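Local coordinates for protein staphylococcal enterotoxin-like toxin (Staphylococcus aureus, PDB 4DXF) that probably binds carbohydrate, as a superantigen-like toxin of Staphylococcus aureus that joins an OB-fold domain to a beta-grasp domain, at residues F46-P51 against I55-L60; T114-D117 against T121-H124; I136-L141 against G172-E177; K17-Y22 against N154-V159; D77-L82 against D142-K147. One frame throughout, in Å; residues are numbered along the deposited sequence.

Contact 1: residues F46-P51 against I55-L60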
# COMPACT_ATOMS: atom_id res chain seq x y z
N PHE A 46 -4.68 16.89 -6.62
CA PHE A 46 -5.53 15.87 -5.98
C PHE A 46 -6.47 15.30 -7.02
O PHE A 46 -6.88 15.98 -7.95
CB PHE A 46 -6.33 16.40 -4.82
CG PHE A 46 -5.46 16.93 -3.68
CD1 PHE A 46 -4.88 16.06 -2.77
CD2 PHE A 46 -5.21 18.30 -3.56
CE1 PHE A 46 -4.04 16.52 -1.72
CE2 PHE A 46 -4.37 18.78 -2.52
CZ PHE A 46 -3.81 17.88 -1.60
N MET A 47 -6.73 14.02 -6.87
CA MET A 47 -7.85 13.36 -7.56
C MET A 47 -8.99 13.24 -6.54
O MET A 47 -8.83 12.63 -5.46
CB MET A 47 -7.42 11.96 -8.11
CG MET A 47 -8.68 11.25 -8.80
SD MET A 47 -8.31 9.70 -9.49
CE MET A 47 -7.36 10.06 -10.90
N ASN A 48 -10.16 13.80 -6.87
CA ASN A 48 -11.32 13.75 -5.98
C ASN A 48 -12.13 12.48 -6.34
O ASN A 48 -12.44 12.25 -7.50
CB ASN A 48 -12.20 15.00 -6.18
CG ASN A 48 -11.53 16.26 -5.67
OD1 ASN A 48 -11.48 16.49 -4.44
ND2 ASN A 48 -10.88 16.96 -6.56
N VAL A 49 -12.45 11.69 -5.34
CA VAL A 49 -13.36 10.54 -5.50
C VAL A 49 -14.52 10.66 -4.55
O VAL A 49 -14.38 11.03 -3.36
CB VAL A 49 -12.64 9.25 -5.21
CG1 VAL A 49 -13.57 8.04 -5.55
CG2 VAL A 49 -11.42 9.20 -5.98
N VAL A 50 -15.74 10.33 -5.03
CA VAL A 50 -16.87 10.62 -4.22
C VAL A 50 -17.74 9.34 -4.17
O VAL A 50 -18.72 9.19 -4.89
CB VAL A 50 -17.70 11.84 -4.81
CG1 VAL A 50 -18.84 12.19 -3.86
CG2 VAL A 50 -16.80 13.08 -5.06
N PRO A 51 -17.37 8.40 -3.32
CA PRO A 51 -18.10 7.11 -3.31
C PRO A 51 -19.29 7.10 -2.35
O PRO A 51 -20.15 6.18 -2.44
CB PRO A 51 -17.02 6.15 -2.83
CG PRO A 51 -16.37 7.00 -1.72
CD PRO A 51 -16.25 8.41 -2.35
N ILE A 55 -16.15 13.85 -0.03
CA ILE A 55 -15.25 13.96 -1.13
C ILE A 55 -13.83 13.57 -0.68
O ILE A 55 -13.23 14.30 0.15
CB ILE A 55 -15.26 15.43 -1.68
CG1 ILE A 55 -16.69 15.92 -2.00
CG2 ILE A 55 -14.39 15.57 -2.82
CD1 ILE A 55 -16.68 17.39 -2.56
N TYR A 56 -13.32 12.45 -1.18
CA TYR A 56 -11.96 12.03 -0.84
C TYR A 56 -10.94 12.66 -1.70
O TYR A 56 -11.00 12.65 -2.93
CB TYR A 56 -11.75 10.50 -0.75
CG TYR A 56 -12.66 9.81 0.17
CD1 TYR A 56 -14.02 9.68 -0.11
CD2 TYR A 56 -12.18 9.24 1.40
CE1 TYR A 56 -14.89 9.04 0.80
CE2 TYR A 56 -13.05 8.60 2.28
CZ TYR A 56 -14.37 8.47 1.98
OH TYR A 56 -15.21 7.85 2.84
N LYS A 57 -9.96 13.32 -1.04
CA LYS A 57 -8.91 13.98 -1.79
C LYS A 57 -7.70 13.10 -1.86
O LYS A 57 -7.03 12.87 -0.82
CB LYS A 57 -8.49 15.28 -1.07
CG LYS A 57 -9.65 16.27 -0.87
CD LYS A 57 -9.53 17.40 -1.81
CE LYS A 57 -10.75 18.26 -1.52
NZ LYS A 57 -11.42 18.47 -2.79
N ILE A 58 -7.37 12.62 -3.03
CA ILE A 58 -6.27 11.67 -3.20
C ILE A 58 -5.04 12.37 -3.77
O ILE A 58 -4.95 12.75 -4.98
CB ILE A 58 -6.65 10.40 -4.09
CG1 ILE A 58 -8.00 9.74 -3.68
CG2 ILE A 58 -5.44 9.33 -4.27
CD1 ILE A 58 -8.03 9.22 -2.17
N ALA A 59 -4.01 12.56 -2.91
CA ALA A 59 -2.79 13.15 -3.44
C ALA A 59 -2.11 12.51 -4.64
O ALA A 59 -1.83 11.30 -4.69
CB ALA A 59 -1.74 13.40 -2.26
N LEU A 60 -1.82 13.33 -5.65
CA LEU A 60 -1.12 12.84 -6.84
C LEU A 60 0.40 13.02 -6.68
O LEU A 60 0.94 14.12 -6.87
CB LEU A 60 -1.61 13.53 -8.09
CG LEU A 60 -3.14 13.37 -8.22
CD1 LEU A 60 -3.78 14.29 -9.30
CD2 LEU A 60 -3.45 11.88 -8.58
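K57 faces N48 across the strands, and its side chain runs beside the asparagine, pointing the same way. K57 CB starts near the ring of F46, 4.1 Å from F46 CD1. CG comes alongside the amide, and a turn at chi2 (-105°) lays the chain against it, so that K57 CD is 3.4 Å from N48 OD1. CE skirts the same oxygen, and a second bend at chi4 curls the amino group back for a short hydrogen bond, 2.6 Å from K57 NZ to N48 OD1. The donor stands 19° out of the carbonyl plane. Asparagine suits this position because its other end is used too: ND2 donates to the backbone O of I36 on the next strand, which fixes the amide's rotation and keeps OD1 turned to the lysine.

Strands 46-49 and 56-59 form an antiparallel hairpin in the sheet of the OB-fold domain. M47-I58 and V49-Y56 are its hydrogen-bonded pairs, with M47 N 2.9 Å from I58 O and Y56 N 2.8 Å from V49 O. These four side chains lie on the face opposite K57, where V76 touches M47, V78 touches V49 and I58, and V80 touches I58.

On the lysine's face, the small A59 lets the F46 ring bring an edge to the opposite backbone, F46 CD1 lying 3.6 Å from A59 N; W41 and Y87 add further rings around F46. Near the hairpin's turn, P51 crosses Y56 at about a right angle, P51 CD reaching 3.4 Å from Y56 CD1, while the tyrosine hydroxyl bonds to the carboxylate of D52.

Contact 2: residues T114-D117 against T121-H124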
# COMPACT_ATOMS: atom_id res chain seq x y z
N THR A 114 10.70 -15.01 7.34
CA THR A 114 11.77 -15.48 8.20
C THR A 114 11.94 -14.37 9.22
O THR A 114 12.06 -13.20 8.83
CB THR A 114 13.12 -15.72 7.45
OG1 THR A 114 13.01 -16.63 6.34
CG2 THR A 114 14.21 -16.26 8.41
N LYS A 115 11.96 -14.74 10.52
CA LYS A 115 12.08 -13.75 11.54
C LYS A 115 13.19 -14.09 12.54
O LYS A 115 13.26 -15.22 12.92
CB LYS A 115 10.77 -13.69 12.27
CG LYS A 115 10.80 -12.76 13.55
CD LYS A 115 9.44 -12.42 14.11
CE LYS A 115 8.73 -13.59 14.74
NZ LYS A 115 7.63 -13.09 15.60
N GLU A 116 14.03 -13.11 12.89
CA GLU A 116 15.08 -13.28 13.93
C GLU A 116 14.88 -12.25 15.01
O GLU A 116 14.98 -11.05 14.73
CB GLU A 116 16.46 -13.09 13.33
CG GLU A 116 17.58 -13.26 14.40
CD GLU A 116 18.99 -13.43 13.84
OE1 GLU A 116 19.23 -13.21 12.62
OE2 GLU A 116 19.89 -13.74 14.65
N ASP A 117 14.62 -12.70 16.24
CA ASP A 117 14.32 -11.77 17.31
C ASP A 117 15.64 -11.30 17.95
O ASP A 117 16.74 -11.68 17.50
CB ASP A 117 13.32 -12.36 18.31
CG ASP A 117 13.89 -13.55 19.09
OD1 ASP A 117 15.14 -13.65 19.20
OD2 ASP A 117 13.08 -14.36 19.58
N THR A 121 16.66 -15.88 18.10
CA THR A 121 15.79 -17.04 17.78
C THR A 121 15.26 -16.90 16.34
O THR A 121 14.75 -15.85 16.03
CB THR A 121 14.62 -17.10 18.75
OG1 THR A 121 15.14 -17.41 20.07
CG2 THR A 121 13.55 -18.21 18.32
N ILE A 122 15.40 -17.92 15.49
CA ILE A 122 15.02 -17.78 14.04
C ILE A 122 13.76 -18.61 13.80
O ILE A 122 13.78 -19.82 14.00
CB ILE A 122 16.21 -18.16 13.15
CG1 ILE A 122 17.38 -17.23 13.53
CG2 ILE A 122 15.87 -18.07 11.58
CD1 ILE A 122 18.53 -17.25 12.60
N SER A 123 12.66 -17.98 13.37
CA SER A 123 11.40 -18.71 13.11
C SER A 123 11.06 -18.56 11.61
O SER A 123 11.60 -17.68 10.92
CB SER A 123 10.22 -18.18 13.98
OG SER A 123 9.94 -16.78 13.76
N HIS A 124 10.19 -19.45 11.12
CA HIS A 124 9.80 -19.43 9.71
C HIS A 124 8.27 -19.51 9.71
O HIS A 124 7.66 -20.14 10.60
CB HIS A 124 10.41 -20.61 8.94
CG HIS A 124 11.91 -20.66 8.96
ND1 HIS A 124 12.70 -19.82 8.20
CD2 HIS A 124 12.76 -21.45 9.64
CE1 HIS A 124 13.97 -20.09 8.42
NE2 HIS A 124 14.04 -21.07 9.31
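K115 and S123 form the hydrogen-bonded pair of this antiparallel hairpin, and both of their backbone amides find acceptors: K115 N lies 3.0 Å from S123 O, and S123 N lies 2.9 Å from K115 O. Toward the turn D117 N reaches T121 O at a longer 3.2 Å.

The donor left over at T121 is met by a side chain instead. D117 CG sits between its own backbone N and carbonyl carbon (chi1 66°), which swings the carboxylate across the turn to T121; T121 N is 2.9 Å from D117 OD1 and approaches 48° above the carboxylate plane. K119 N adds a weak bond to that oxygen. Aspartate suits this place, being short enough to gather amides within its own loop.

S123 OG packs beside the aliphatic part of K115, whose NZ continues past it to the carbonyl oxygen of N153. On the other face T114 CG2 lies 3.8 Å from H124 CE1, and I122 CD1 rests 4.0 Å from E116 CD.

Strand 107-116 also bonds to strand 196-203 in the beta-grasp sheet. With no buried residue between them, these segments hold together chiefly through backbone polarity, and the amides round D117 would partly offset its negative charge.

Contact 3: residues I136-L141 against G172-E177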
# COMPACT_ATOMS: atom_id res chain seq x y z
N ILE A 136 -2.39 -3.49 -9.10
CA ILE A 136 -2.42 -3.20 -7.69
C ILE A 136 -1.26 -2.24 -7.40
O ILE A 136 -0.18 -2.40 -8.02
CB ILE A 136 -2.26 -4.53 -6.89
CG1 ILE A 136 -2.43 -4.25 -5.39
CG2 ILE A 136 -1.01 -5.34 -7.32
CD1 ILE A 136 -2.63 -5.49 -4.64
N SER A 137 -1.53 -1.31 -6.53
CA SER A 137 -0.57 -0.28 -6.14
C SER A 137 0.42 -0.87 -5.15
O SER A 137 0.07 -1.77 -4.34
CB SER A 137 -1.20 0.95 -5.46
OG SER A 137 -1.92 0.74 -4.27
N LEU A 138 1.62 -0.33 -5.18
CA LEU A 138 2.56 -0.66 -4.06
C LEU A 138 2.06 -0.24 -2.72
O LEU A 138 2.34 -0.94 -1.72
CB LEU A 138 3.98 -0.10 -4.37
CG LEU A 138 4.72 -0.61 -5.61
CD1 LEU A 138 6.17 0.06 -5.69
CD2 LEU A 138 4.91 -2.12 -5.91
N LYS A 139 1.33 0.87 -2.63
CA LYS A 139 0.72 1.34 -1.45
C LYS A 139 -0.07 0.18 -0.80
O LYS A 139 0.07 -0.05 0.41
CB LYS A 139 -0.20 2.55 -1.68
CG LYS A 139 -0.87 3.04 -0.44
CD LYS A 139 -1.97 4.03 -0.77
CE LYS A 139 -2.59 4.68 0.47
NZ LYS A 139 -1.53 5.55 1.23
N GLU A 140 -0.89 -0.52 -1.62
CA GLU A 140 -1.78 -1.57 -1.05
C GLU A 140 -1.02 -2.81 -0.58
O GLU A 140 -1.31 -3.35 0.51
CB GLU A 140 -2.86 -2.01 -2.09
CG GLU A 140 -3.75 -3.10 -1.53
CD GLU A 140 -4.90 -3.44 -2.46
OE1 GLU A 140 -5.13 -2.62 -3.40
OE2 GLU A 140 -5.58 -4.52 -2.25
N LEU A 141 -0.07 -3.25 -1.38
CA LEU A 141 0.76 -4.42 -1.06
C LEU A 141 1.55 -4.10 0.22
O LEU A 141 1.48 -4.87 1.23
CB LEU A 141 1.70 -4.74 -2.20
CG LEU A 141 1.02 -5.16 -3.53
CD1 LEU A 141 2.03 -5.00 -4.61
CD2 LEU A 141 0.58 -6.63 -3.35
N GLY A 172 11.20 -9.93 -12.49
CA GLY A 172 11.54 -8.71 -11.71
C GLY A 172 11.15 -8.78 -10.22
O GLY A 172 10.67 -9.82 -9.75
N LYS A 173 11.36 -7.70 -9.47
CA LYS A 173 11.05 -7.65 -8.04
C LYS A 173 10.87 -6.22 -7.52
O LYS A 173 11.41 -5.30 -8.11
CB LYS A 173 12.13 -8.41 -7.21
CG LYS A 173 13.28 -7.53 -6.71
CD LYS A 173 14.37 -8.43 -6.07
CE LYS A 173 15.76 -7.99 -6.54
NZ LYS A 173 15.95 -6.59 -6.13
N TYR A 174 10.10 -6.02 -6.44
CA TYR A 174 9.96 -4.76 -5.68
C TYR A 174 10.20 -4.98 -4.19
O TYR A 174 9.72 -6.00 -3.65
CB TYR A 174 8.51 -4.25 -5.74
CG TYR A 174 8.15 -4.01 -7.18
CD1 TYR A 174 7.63 -5.05 -7.98
CD2 TYR A 174 8.39 -2.79 -7.74
CE1 TYR A 174 7.33 -4.79 -9.36
CE2 TYR A 174 8.11 -2.54 -9.06
CZ TYR A 174 7.62 -3.53 -9.85
OH TYR A 174 7.36 -3.17 -11.17
N THR A 175 10.84 -4.01 -3.56
CA THR A 175 11.31 -4.16 -2.15
C THR A 175 10.83 -3.04 -1.26
O THR A 175 10.93 -1.83 -1.59
CB THR A 175 12.89 -4.30 -2.11
OG1 THR A 175 13.24 -5.45 -2.88
CG2 THR A 175 13.37 -4.46 -0.66
N PHE A 176 10.38 -3.40 -0.04
CA PHE A 176 9.94 -2.44 0.94
C PHE A 176 10.76 -2.66 2.23
O PHE A 176 10.65 -3.70 2.83
CB PHE A 176 8.48 -2.65 1.34
CG PHE A 176 7.52 -2.79 0.17
CD1 PHE A 176 7.62 -1.94 -0.91
CD2 PHE A 176 6.51 -3.76 0.22
CE1 PHE A 176 6.68 -2.08 -1.99
CE2 PHE A 176 5.60 -3.93 -0.83
CZ PHE A 176 5.68 -3.11 -1.95
N GLU A 177 11.64 -1.72 2.55
CA GLU A 177 12.42 -1.78 3.83
C GLU A 177 11.52 -1.47 4.98
O GLU A 177 10.80 -0.50 4.98
CB GLU A 177 13.61 -0.74 3.76
CG GLU A 177 14.54 -1.04 2.61
CD GLU A 177 15.42 -2.32 2.82
OE1 GLU A 177 15.61 -2.81 3.96
OE2 GLU A 177 15.95 -2.85 1.83
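L138 meets two aromatic rings of strand 173-177, each in a different manner. Its CD2 methyl stands over one face of Y174, 4.3 Å from the ring centroid and 26° off the normal. The methyl is therefore displaced from the middle of the ring, toward the CG side, with L138 CD2 4.0 Å from Y174 CG. The two side chains cross at about a right angle. Leucine fits this CH-pi contact because its branched end can lay a methyl on a flat surface.

The buried part centres on F176. Its ring reaches the first turn of helix 138-153 between two leucines: F176 CE1 is 4.1 Å from L138 CB, and F176 CE2 is 4.2 Å from L141 CB. At its tip F176 CZ lies obliquely 4.0 Å from L138 O. A phenylalanine, long and without a polar end, can span the gap from strand to helix where no hydrogen bond crosses.

Y174 marks the less enclosed side: the tyrosine is partly exposed, and L138 alone of this helical turn touches it, whereas buried F176 meets two leucines. K173 and T175, next to it on the strand, stay well clear of the helix; K173 is exposed to solvent.

S137 starts the helix as its N-cap, with E140 N 3.1 Å from S137 OG, capping the turn that carries both leucines. In the beta-grasp domain the helix lies against the sheet, and here it covers outermost strand 173-177. I191 of strand 190-192 packs on L138, L141 and Y174, while strand 162-168 pairs with 173-177 in the sheet, its I164 touching F176 and its M168 touching Y174.

Contact 4: residues K17-Y22 against N154-V159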
# COMPACT_ATOMS: atom_id res chain seq x y z
N LYS A 17 6.86 2.67 17.71
CA LYS A 17 5.52 3.17 18.02
C LYS A 17 4.87 3.81 16.79
O LYS A 17 3.68 3.54 16.48
CB LYS A 17 5.61 4.19 19.19
CG LYS A 17 4.49 5.22 19.36
CD LYS A 17 4.62 6.02 20.70
CE LYS A 17 5.92 6.84 20.74
NZ LYS A 17 5.86 8.05 19.85
N ASP A 18 5.64 4.64 16.11
CA ASP A 18 5.11 5.38 14.96
C ASP A 18 4.76 4.45 13.80
O ASP A 18 3.63 4.59 13.21
CB ASP A 18 6.09 6.44 14.51
CG ASP A 18 6.17 7.59 15.50
OD1 ASP A 18 5.38 7.62 16.46
OD2 ASP A 18 7.00 8.48 15.27
N LEU A 19 5.67 3.51 13.49
CA LEU A 19 5.43 2.55 12.41
C LEU A 19 4.31 1.60 12.76
O LEU A 19 3.54 1.27 11.89
CB LEU A 19 6.64 1.70 12.03
CG LEU A 19 7.77 2.36 11.26
CD1 LEU A 19 9.06 1.62 11.43
CD2 LEU A 19 7.47 2.60 9.77
N ARG A 20 4.21 1.13 14.00
CA ARG A 20 3.14 0.23 14.35
C ARG A 20 1.80 0.99 14.28
O ARG A 20 0.78 0.39 13.92
CB ARG A 20 3.32 -0.31 15.76
CG ARG A 20 2.48 -1.50 16.06
CD ARG A 20 2.73 -2.03 17.51
NE ARG A 20 2.08 -3.34 17.61
CZ ARG A 20 0.76 -3.49 17.71
NH1 ARG A 20 -0.05 -2.43 17.81
NH2 ARG A 20 0.24 -4.70 17.72
N ALA A 21 1.80 2.27 14.63
CA ALA A 21 0.58 3.07 14.61
C ALA A 21 0.11 3.17 13.16
O ALA A 21 -1.09 2.98 12.88
CB ALA A 21 0.82 4.52 15.20
N TYR A 22 1.03 3.48 12.28
CA TYR A 22 0.66 3.87 10.90
C TYR A 22 0.07 2.63 10.26
O TYR A 22 -1.04 2.67 9.66
CB TYR A 22 1.86 4.38 10.12
CG TYR A 22 1.46 4.75 8.70
CD1 TYR A 22 0.72 5.90 8.47
CD2 TYR A 22 1.73 3.90 7.65
CE1 TYR A 22 0.30 6.23 7.16
CE2 TYR A 22 1.32 4.21 6.33
CZ TYR A 22 0.63 5.36 6.09
OH TYR A 22 0.21 5.65 4.77
N ASN A 154 4.15 -10.32 14.93
CA ASN A 154 4.61 -9.32 15.88
C ASN A 154 5.59 -8.29 15.33
O ASN A 154 6.44 -7.73 16.06
CB ASN A 154 5.13 -9.97 17.20
CG ASN A 154 5.10 -8.98 18.36
OD1 ASN A 154 4.22 -8.10 18.43
ND2 ASN A 154 6.09 -9.11 19.27
N LEU A 155 5.46 -7.96 14.03
CA LEU A 155 6.27 -6.89 13.53
C LEU A 155 5.98 -5.64 14.29
O LEU A 155 4.85 -5.31 14.65
CB LEU A 155 6.04 -6.64 12.02
CG LEU A 155 6.89 -5.49 11.43
CD1 LEU A 155 8.29 -5.90 11.13
CD2 LEU A 155 6.11 -5.22 10.09
N TYR A 156 7.05 -4.92 14.55
CA TYR A 156 7.04 -3.69 15.34
C TYR A 156 6.71 -3.93 16.80
O TYR A 156 6.31 -3.00 17.49
CB TYR A 156 6.21 -2.55 14.73
CG TYR A 156 6.58 -2.26 13.29
CD1 TYR A 156 7.91 -2.15 12.87
CD2 TYR A 156 5.56 -2.10 12.31
CE1 TYR A 156 8.26 -1.88 11.53
CE2 TYR A 156 5.89 -1.83 10.99
CZ TYR A 156 7.21 -1.76 10.56
OH TYR A 156 7.66 -1.52 9.24
N GLY A 157 6.92 -5.17 17.23
CA GLY A 157 6.73 -5.56 18.63
C GLY A 157 8.11 -5.57 19.26
O GLY A 157 8.59 -4.53 19.68
N ASN A 158 8.73 -6.75 19.21
CA ASN A 158 10.09 -7.10 19.61
C ASN A 158 11.12 -6.59 18.58
O ASN A 158 12.17 -6.05 18.96
CB ASN A 158 10.21 -8.64 19.73
CG ASN A 158 9.48 -9.41 18.49
OD1 ASN A 158 8.98 -8.77 17.53
ND2 ASN A 158 9.45 -10.77 18.52
N VAL A 159 10.81 -6.74 17.28
CA VAL A 159 11.75 -6.40 16.20
C VAL A 159 11.00 -5.62 15.09
O VAL A 159 9.79 -5.82 14.90
CB VAL A 159 12.47 -7.63 15.55
CG1 VAL A 159 13.64 -8.19 16.45
CG2 VAL A 159 11.49 -8.73 15.15
O HOH W 1 3.45 -5.95 16.84
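L19 crosses one face of the Y156 ring at a slant, its CB 3.7 Å from the ring centroid and 9° off the normal. Further out, L19 CD1 moves to the rim of the ring, 3.6 Å from Y156 CE1. L155 CG covers the opposite face, also over the centre, so the tyrosine is sandwiched between two leucines whose aliphatic surfaces suit a flat aromatic group.

R20 keeps a different relation to the same residue. The side chains of R20 and Y156 slide past each other in opposite directions, R20 CB being 3.8 Å from Y156 CB, and the guanidinium plane is 81° from the ring. From CG to NE the arginine is extended, with CG anti to the backbone N, and this carries its head along the turn. There R20 NE donates to a water 3.0 Å away in the guanidinium plane.

N154 to G157 form a type II beta turn, and Y156 takes the positive phi of its third position. G157, having no side chain, leaves room for N154 OD1. The Y156 hydroxyl bonds to L178 O and R146 NH1.

Helix 17-22 is thus joined to a loop of the beta-grasp domain by L19 on the ring and the R20 chain alongside Y156 CB, while L155 backs the ring from within its own loop. The water that accepts from R20 NE donates to N154 OD1, at 2.8 Å, and to L155 O, linking the arginine to the turn where no direct hydrogen bond crosses.

Contact 5: residues D77-L82 against D142-K147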
# COMPACT_ATOMS: atom_id res chain seq x y z
N ASP A 77 -9.77 2.72 -9.41
CA ASP A 77 -9.89 2.00 -8.15
C ASP A 77 -8.89 2.78 -7.22
O ASP A 77 -7.86 3.20 -7.74
CB ASP A 77 -9.36 0.59 -8.29
CG ASP A 77 -10.35 -0.37 -8.94
OD1 ASP A 77 -11.37 0.15 -9.48
OD2 ASP A 77 -10.07 -1.59 -8.90
N VAL A 78 -9.24 2.97 -5.97
CA VAL A 78 -8.31 3.61 -5.00
C VAL A 78 -8.26 2.79 -3.75
O VAL A 78 -9.30 2.37 -3.18
CB VAL A 78 -8.76 5.04 -4.69
CG1 VAL A 78 -7.64 5.78 -3.88
CG2 VAL A 78 -8.98 5.87 -5.98
N PHE A 79 -6.99 2.55 -3.29
CA PHE A 79 -6.79 1.96 -1.99
C PHE A 79 -6.46 3.21 -1.11
O PHE A 79 -5.44 3.89 -1.41
CB PHE A 79 -5.60 0.98 -2.09
CG PHE A 79 -5.28 0.38 -0.74
CD1 PHE A 79 -6.11 -0.59 -0.20
CD2 PHE A 79 -4.20 0.84 -0.01
CE1 PHE A 79 -5.88 -1.12 1.14
CE2 PHE A 79 -3.96 0.36 1.32
CZ PHE A 79 -4.76 -0.64 1.89
N VAL A 80 -7.26 3.40 -0.07
CA VAL A 80 -7.29 4.60 0.79
C VAL A 80 -6.84 4.23 2.19
O VAL A 80 -7.40 3.35 2.82
CB VAL A 80 -8.70 5.28 0.84
CG1 VAL A 80 -8.80 6.46 1.86
CG2 VAL A 80 -9.09 5.72 -0.52
N VAL A 81 -5.93 5.06 2.71
CA VAL A 81 -5.62 5.02 4.14
C VAL A 81 -5.74 6.51 4.57
O VAL A 81 -4.89 7.31 4.13
CB VAL A 81 -4.13 4.53 4.34
CG1 VAL A 81 -3.80 4.56 5.89
CG2 VAL A 81 -3.95 3.10 3.86
N LEU A 82 -6.79 6.87 5.31
CA LEU A 82 -7.05 8.29 5.64
C LEU A 82 -5.92 8.70 6.62
O LEU A 82 -5.53 7.90 7.48
CB LEU A 82 -8.36 8.52 6.30
CG LEU A 82 -9.59 8.17 5.44
CD1 LEU A 82 -10.81 8.28 6.29
CD2 LEU A 82 -9.52 9.19 4.29
N ASP A 142 2.20 -2.94 0.19
CA ASP A 142 3.01 -2.56 1.37
C ASP A 142 2.12 -2.47 2.65
O ASP A 142 2.46 -3.08 3.68
CB ASP A 142 3.66 -1.21 1.10
CG ASP A 142 4.33 -0.62 2.38
OD1 ASP A 142 5.41 -1.22 2.73
OD2 ASP A 142 3.86 0.41 2.95
N PHE A 143 0.95 -1.84 2.60
CA PHE A 143 0.14 -1.63 3.76
C PHE A 143 -0.48 -2.94 4.28
O PHE A 143 -0.41 -3.26 5.47
CB PHE A 143 -0.92 -0.62 3.46
CG PHE A 143 -1.60 -0.10 4.66
CD1 PHE A 143 -1.01 0.99 5.35
CD2 PHE A 143 -2.83 -0.67 5.16
CE1 PHE A 143 -1.58 1.48 6.48
CE2 PHE A 143 -3.42 -0.10 6.34
CZ PHE A 143 -2.78 0.99 6.96
N LYS A 144 -1.13 -3.70 3.39
CA LYS A 144 -1.73 -4.93 3.83
C LYS A 144 -0.73 -5.94 4.36
O LYS A 144 -1.05 -6.66 5.34
CB LYS A 144 -2.46 -5.54 2.66
CG LYS A 144 -3.73 -4.73 2.42
CD LYS A 144 -4.60 -5.34 1.23
CE LYS A 144 -6.03 -4.71 1.33
NZ LYS A 144 -6.86 -5.29 0.20
N LEU A 145 0.44 -6.05 3.72
CA LEU A 145 1.45 -7.02 4.14
C LEU A 145 1.98 -6.59 5.52
O LEU A 145 2.03 -7.43 6.43
CB LEU A 145 2.52 -7.15 3.08
CG LEU A 145 2.16 -8.04 1.82
CD1 LEU A 145 3.15 -7.85 0.75
CD2 LEU A 145 2.15 -9.52 2.28
N ARG A 146 2.28 -5.28 5.72
CA ARG A 146 2.80 -4.91 7.09
C ARG A 146 1.75 -5.13 8.17
O ARG A 146 2.07 -5.66 9.24
CB ARG A 146 3.30 -3.47 7.11
CG ARG A 146 4.49 -3.33 6.21
CD ARG A 146 5.32 -2.06 6.62
NE ARG A 146 5.98 -1.49 5.45
CZ ARG A 146 7.00 -0.65 5.47
NH1 ARG A 146 7.59 -0.31 6.65
NH2 ARG A 146 7.39 -0.15 4.32
N LYS A 147 0.48 -4.75 7.93
CA LYS A 147 -0.56 -4.98 8.86
C LYS A 147 -0.62 -6.44 9.24
O LYS A 147 -0.70 -6.73 10.45
CB LYS A 147 -1.94 -4.53 8.31
CG LYS A 147 -3.04 -4.72 9.32
CD LYS A 147 -4.41 -4.17 8.81
CE LYS A 147 -4.55 -2.69 9.18
NZ LYS A 147 -5.84 -2.13 8.71
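V81 and F143 face each other from opposite directions in a CH-pi contact. V81 CG2 stands almost exactly over the middle of the ring, 3.8 Å from the F143 centroid and 6° off the normal. The second methyl lies farther out, past the rim, V81 CG1 being 3.8 Å from F143 CE1. A beta-branched residue suits the place because it offers two methyls to one side of the ring.

The aromatic contact is F79 with F143. Their side chains cross at about a right angle, and the ring planes are inclined at 57°, with centroids 6.0 Å apart. F143 CD2 lies at the edge of the F79 ring, 3.8 Å from F79 CZ.

Aliphatic contact comes from K144, whose chain runs extended beyond CG and brings K144 CE to 3.6 Å from F79 CE1. Its charged end goes on to salt bridges with E29 and E140, so lysine can lend methylenes to the phenylalanine while NZ remains paired.

The ionic part lies within the helix. R146 grips D142 side-on, R146 NE and R146 NH2 each 2.8 Å from D142 OD1, with that oxygen in the guanidinium plane. D142 OD2 bonds to the Y23 hydroxyl, and R146 NH1 to K180 O.

Strand 76-80 of the OB-fold domain, with the V81 that follows it, and the central helix 138-153 of the beta-grasp domain are joined here close to the centre of the molecule. No hydrogen bond crosses between the segments: the domains meet here through apolar surfaces, while the nearby charges of D142, R146 and K144 have partners, which probably lowers the cost of placing them beside this apolar contact.

Contacts 1, 3 and 5 are largely buried, contact 4 partly so, and contact 2 lies at the surface, its centre about 40 Å from that of contact 1 across the chain's centre. Contacts 1 and 2 are hairpins, one in each domain, yet the first has an apolar face that packs on V78 and V80 of contact 5, and the second relies mostly on backbone bonds. Contacts 3 and 5 use helix 138-153, turning it toward its own sheet and toward the OB-fold strand, both without hydrogen bonds across. Contacts 4 and 5 bridge the two domains, contact 4 with a bridging water, contact 5 through apolar side chains, and meet where R146 NH1 approaches the Y156 hydroxyl.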